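Cerato-platanin-like protein (Moniliophthora perniciosa, PDB 3SUL) is a secreted member of the cerato-platanin family whose function is not established, built on a double-psi beta-barrel fold. Local coordinates at residues A[17-22]-A[78-83]; A[47-52]-A[62-67]. One frame throughout, in Å; residues are numbered along the deposited sequence.

Interaction 1 of 2, residues A[17-22]-A[78-83]; sequences QSFGTV and VGVDVA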
loop_
_atom_site.group_PDB
_atom_site.type_symbol
_atom_site.label_atom_id
_atom_site.label_comp_id
_atom_site.label_asym_id
_atom_site.label_seq_id
_atom_site.Cartn_x
_atom_site.Cartn_y
_atom_site.Cartn_z
ATOM N N GLN A 17 -10.171 5.497 -7.403
ATOM C CA GLN A 17 -10.516 5.738 -6.025
ATOM C C GLN A 17 -9.811 7.023 -5.592
ATOM O O GLN A 17 -8.595 7.233 -5.749
ATOM C CB GLN A 17 -10.054 4.562 -5.185
ATOM C CG GLN A 17 -10.376 4.727 -3.720
ATOM C CD GLN A 17 -11.862 4.465 -3.458
ATOM O OE1 GLN A 17 -12.495 3.887 -4.316
ATOM N NE2 GLN A 17 -12.396 4.884 -2.297
ATOM N N SER A 18 -10.609 7.948 -5.118
ATOM C CA SER A 18 -10.094 9.237 -4.689
ATOM C C SER A 18 -9.324 9.186 -3.400
ATOM O O SER A 18 -9.731 8.490 -2.425
ATOM C CB SER A 18 -11.286 10.162 -4.427
ATOM O OG SER A 18 -10.821 11.406 -3.944
ATOM N N PHE A 19 -8.229 9.932 -3.404
ATOM C CA PHE A 19 -7.461 10.083 -2.171
ATOM C C PHE A 19 -8.241 10.832 -1.108
ATOM O O PHE A 19 -7.930 10.746 0.084
ATOM C CB PHE A 19 -6.109 10.669 -2.359
ATOM C CG PHE A 19 -5.109 9.663 -2.768
ATOM C CD1 PHE A 19 -4.813 8.620 -1.917
ATOM C CD2 PHE A 19 -4.566 9.708 -4.062
ATOM C CE1 PHE A 19 -3.908 7.621 -2.275
ATOM C CE2 PHE A 19 -3.650 8.772 -4.436
ATOM C CZ PHE A 19 -3.335 7.698 -3.556
ATOM N N GLY A 20 -9.334 11.432 -1.527
ATOM C CA GLY A 20 -10.265 11.949 -0.537
ATOM C C GLY A 20 -10.912 10.949 0.375
ATOM O O GLY A 20 -11.470 11.356 1.354
ATOM N N THR A 21 -10.920 9.679 0.011
ATOM C CA THR A 21 -11.681 8.604 0.687
ATOM C C THR A 21 -10.808 7.932 1.714
ATOM O O THR A 21 -11.242 6.956 2.302
ATOM C CB THR A 21 -12.125 7.545 -0.313
ATOM O OG1 THR A 21 -10.987 6.881 -0.902
ATOM C CG2 THR A 21 -12.987 8.192 -1.455
ATOM N N VAL A 22 -9.546 8.362 1.816
ATOM C CA VAL A 22 -8.596 7.713 2.704
ATOM C C VAL A 22 -7.992 8.702 3.689
ATOM O O VAL A 22 -8.176 9.914 3.631
ATOM C CB VAL A 22 -7.451 6.912 1.923
ATOM C CG1 VAL A 22 -7.992 5.794 1.110
ATOM C CG2 VAL A 22 -6.583 7.880 1.023
ATOM N N VAL A 78 2.889 2.170 -1.455
ATOM C CA VAL A 78 2.810 3.485 -0.819
ATOM C C VAL A 78 1.668 3.389 0.161
ATOM O O VAL A 78 0.531 3.003 -0.205
ATOM C CB VAL A 78 2.485 4.567 -1.795
ATOM C CG1 VAL A 78 2.350 5.939 -1.060
ATOM C CG2 VAL A 78 3.622 4.641 -2.751
ATOM N N GLY A 79 1.991 3.732 1.390
ATOM C CA GLY A 79 0.971 3.668 2.501
ATOM C C GLY A 79 0.070 4.891 2.315
ATOM O O GLY A 79 0.543 6.016 2.217
ATOM N N VAL A 80 -1.250 4.663 2.211
ATOM C CA VAL A 80 -2.132 5.801 1.977
ATOM C C VAL A 80 -3.346 5.720 2.864
ATOM O O VAL A 80 -4.184 6.590 2.792
ATOM C CB VAL A 80 -2.625 5.869 0.523
ATOM C CG1 VAL A 80 -1.449 5.934 -0.431
ATOM C CG2 VAL A 80 -3.474 4.657 0.163
ATOM N N ASP A 81 -3.473 4.639 3.635
ATOM C CA ASP A 81 -4.665 4.516 4.464
ATOM C C ASP A 81 -4.350 3.720 5.741
ATOM O O ASP A 81 -3.332 3.095 5.876
ATOM C CB ASP A 81 -5.843 3.897 3.692
ATOM C CG ASP A 81 -7.181 4.264 4.324
ATOM O OD1 ASP A 81 -7.164 5.121 5.245
ATOM O OD2 ASP A 81 -8.182 3.703 3.894
ATOM N N VAL A 82 -5.271 3.754 6.671
ATOM C CA VAL A 82 -5.127 3.034 7.933
ATOM C C VAL A 82 -5.361 1.554 7.685
ATOM O O VAL A 82 -6.361 1.141 7.061
ATOM C CB VAL A 82 -6.177 3.593 8.921
ATOM C CG1 VAL A 82 -6.118 2.803 10.290
ATOM C CG2 VAL A 82 -5.910 5.038 9.168
ATOM N N ALA A 83 -4.412 0.709 8.133
ATOM C CA ALA A 83 -4.731 -0.730 8.221
ATOM C C ALA A 83 -4.686 -1.060 9.688
ATOM O O ALA A 83 -3.937 -0.426 10.438
ATOM C CB ALA A 83 -3.777 -1.608 7.455
HETATM O O HOH W 1 -10.991 4.875 4.260
#
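Val22 sets its side chain into the corner the chain turns at Asp81, and can be followed outward from CB. Val22 CB lies 3.4 Å from Val80 O and 3.6 Å from Asp81 CG, so the branch point already meets backbone and carboxylate together. Val22 CG2, held between the backbone N and the carbonyl carbon (chi1 of the residue -63°), closes to 3.2 Å from Val80 O and also stands in plane at the edge of the Phe19 ring. Val22 CG1 turns to the carboxylate, 3.5 Å from Asp81 OD2. Beside this, Phe19 reaches in with CE1, 3.5 Å from Val80 CG1, the two side chains crossing at about a right angle. The polar link is indirect: one water donates to Thr21 O at 2.9 Å and to Asp81 OD2 at 3.1 Å. Asp81 OD1 accepts from the backbone N of Ala23, and weakly from Val82 N. An alanine at Asp81 would remove the carboxylate and is likely to leave the Ala23 amide and the bridging water without this acceptor. Methyl and ring contacts thus form the direct interface, while the carboxylate ties the 17-22 loop to the strand corner through its continuation at Ala23 and through water.

Interaction 2 of 2, residues A[47-52]-A[62-67]; sequences GAVDTI and TCYQIT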
loop_
_atom_site.group_PDB
_atom_site.type_symbol
_atom_site.label_atom_id
_atom_site.label_comp_id
_atom_site.label_asym_id
_atom_site.label_seq_id
_atom_site.Cartn_x
_atom_site.Cartn_y
_atom_site.Cartn_z
ATOM N N GLY A 47 -1.673 1.175 -0.689
ATOM C CA GLY A 47 -2.161 0.248 0.304
ATOM C C GLY A 47 -2.392 0.934 1.605
ATOM O O GLY A 47 -1.902 2.054 1.923
ATOM N N ALA A 48 -3.145 0.228 2.462
ATOM C CA ALA A 48 -3.194 0.641 3.808
ATOM C C ALA A 48 -2.086 -0.082 4.587
ATOM O O ALA A 48 -1.701 -1.239 4.288
ATOM C CB ALA A 48 -4.587 0.369 4.457
ATOM N N VAL A 49 -1.598 0.638 5.558
ATOM C CA VAL A 49 -0.546 0.136 6.442
ATOM C C VAL A 49 -0.816 0.504 7.861
ATOM O O VAL A 49 -1.350 1.567 8.181
ATOM C CB VAL A 49 0.874 0.607 5.987
ATOM C CG1 VAL A 49 1.030 2.091 6.067
ATOM C CG2 VAL A 49 1.982 -0.053 6.789
ATOM N N ASP A 50 -0.423 -0.385 8.766
ATOM C CA ASP A 50 -0.771 -0.116 10.149
ATOM C C ASP A 50 0.064 0.987 10.789
ATOM O O ASP A 50 -0.184 1.376 11.923
ATOM C CB ASP A 50 -0.804 -1.411 10.966
ATOM C CG ASP A 50 0.540 -2.157 10.975
ATOM O OD1 ASP A 50 1.609 -1.534 10.725
ATOM O OD2 ASP A 50 0.459 -3.378 11.297
ATOM N N THR A 51 1.042 1.518 10.061
ATOM C CA THR A 51 1.808 2.711 10.497
ATOM C C THR A 51 1.014 4.026 10.334
ATOM O O THR A 51 1.397 5.081 10.843
ATOM C CB THR A 51 3.110 2.909 9.675
ATOM O OG1 THR A 51 2.802 2.813 8.281
ATOM C CG2 THR A 51 4.103 1.850 9.964
ATOM N N ILE A 52 -0.043 3.947 9.547
ATOM C CA ILE A 52 -0.961 5.041 9.357
ATOM C C ILE A 52 -2.138 4.793 10.259
ATOM O O ILE A 52 -2.890 3.784 10.113
ATOM C CB ILE A 52 -1.393 5.149 7.867
ATOM C CG1 ILE A 52 -0.157 5.505 7.050
ATOM C CG2 ILE A 52 -2.580 6.157 7.624
ATOM C CD1 ILE A 52 -0.410 5.290 5.575
ATOM N N THR A 62 4.325 7.130 2.660
ATOM C CA THR A 62 5.616 6.434 2.796
ATOM C C THR A 62 5.619 5.206 1.943
ATOM O O THR A 62 4.607 4.641 1.597
ATOM C CB THR A 62 5.881 6.042 4.262
ATOM O OG1 THR A 62 4.713 5.458 4.840
ATOM C CG2 THR A 62 6.250 7.270 4.940
ATOM N N CYS A 63 6.808 4.750 1.697
ATOM C CA CYS A 63 7.034 3.671 0.735
ATOM C C CYS A 63 7.599 2.408 1.452
ATOM O O CYS A 63 8.585 2.491 2.193
ATOM C CB CYS A 63 7.965 4.218 -0.272
ATOM S SG CYS A 63 8.489 3.033 -1.554
ATOM N N TYR A 64 6.995 1.276 1.176
ATOM C CA TYR A 64 7.436 0.045 1.812
ATOM C C TYR A 64 7.883 -0.920 0.757
ATOM O O TYR A 64 7.216 -1.093 -0.294
ATOM C CB TYR A 64 6.342 -0.610 2.635
ATOM C CG TYR A 64 5.999 0.324 3.745
ATOM C CD1 TYR A 64 6.598 0.217 5.039
ATOM C CD2 TYR A 64 5.125 1.362 3.493
ATOM C CE1 TYR A 64 6.271 1.144 6.046
ATOM C CE2 TYR A 64 4.811 2.269 4.468
ATOM C CZ TYR A 64 5.365 2.168 5.738
ATOM O OH TYR A 64 4.964 3.158 6.654
ATOM N N GLN A 65 9.047 -1.491 1.000
ATOM C CA GLN A 65 9.468 -2.537 0.115
ATOM C C GLN A 65 9.018 -3.781 0.842
ATOM O O GLN A 65 9.422 -4.015 1.992
ATOM C CB GLN A 65 10.967 -2.371 -0.047
ATOM C CG GLN A 65 11.596 -3.470 -0.747
ATOM C CD GLN A 65 13.083 -3.579 -0.371
ATOM O OE1 GLN A 65 13.865 -2.729 -0.728
ATOM N NE2 GLN A 65 13.439 -4.604 0.400
ATOM N N ILE A 66 8.156 -4.587 0.183
ATOM C CA ILE A 66 7.491 -5.738 0.825
ATOM C C ILE A 66 7.843 -6.998 0.085
ATOM O O ILE A 66 7.683 -7.067 -1.121
ATOM C CB ILE A 66 6.005 -5.632 0.769
ATOM C CG1 ILE A 66 5.544 -4.281 1.320
ATOM C CG2 ILE A 66 5.358 -6.908 1.411
ATOM C CD1 ILE A 66 4.022 -4.122 1.418
ATOM N N THR A 67 8.258 -8.019 0.825
ATOM C CA THR A 67 8.696 -9.292 0.250
ATOM C C THR A 67 7.930 -10.479 0.845
ATOM O O THR A 67 7.644 -10.493 1.998
ATOM C CB THR A 67 10.236 -9.481 0.433
ATOM O OG1 THR A 67 10.940 -8.331 -0.067
ATOM C CG2 THR A 67 10.707 -10.801 -0.202
#
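Tyr64 extends from its strand to meet Val49 and Thr51, both of which come from the opposite direction, and the two contacts differ in kind. Val49 lies over one face of the ring: its CG2 stands 4.2 Å above the plane, offset toward the rim, while Val49 CG1 approaches Tyr64 CE2 at 4.1 Å. The methyls therefore bear on the hydroxyl end of the ring, with both CE2 and CZ in the contact. Thr51 meets the phenol oxygen obliquely to the ring, and its OG1 donates a hydrogen bond to Tyr64 OH at 2.7 Å. A chi1 of 49° puts Thr51 OG1 between its own backbone N and carbonyl carbon, facing the phenol, and Thr51 CG2 flanks the bond at 3.7 Å from Tyr64 OH. The type I turn from Val49 to Ile52, closed by Ile52 N to Val49 O at 3.0 Å, carries both partners, so one short piece of chain supplies the apolar cover and the polar grip. Thr62 OG1, hydrogen-bonded to Ser59 O, lies 2.9 Å from Tyr64 OH. With CA atoms 9.2 Å apart, Val49 and Tyr64 meet across the interior by side chains alone. Strands 45-49 and 63-68 flank strand 73-80 in the sheet; Phe87 of strand 87-89 meets the Tyr64 ring edge-to-face and also touches Val49, while the residue before Tyr64, Cys63, is joined by a disulfide to Cys120.

The two interactions, their centres about 11 Å apart, reach the same sheet, in which strand 73-80 runs between strands 45-49 and 63-68. Along the chain the order is 17-22, 47-52, 62-67, 78-83, so both segments of interaction 2 fall between those of interaction 1. The segments also touch directly through the backbone: Val80 N lies 2.7 Å from Gly47 O and Gly79 N lies 2.8 Å from Thr62 O, both probable hydrogen bonds. Strand 73-80 thus joins the two: interaction 1 brings the long loop after strand 4-8 against Val80 and the corner at Asp81, whereas interaction 2 is a buried side-chain contact between the segments that carry its two neighbouring strands, consistent with the double-psi barrel of this family.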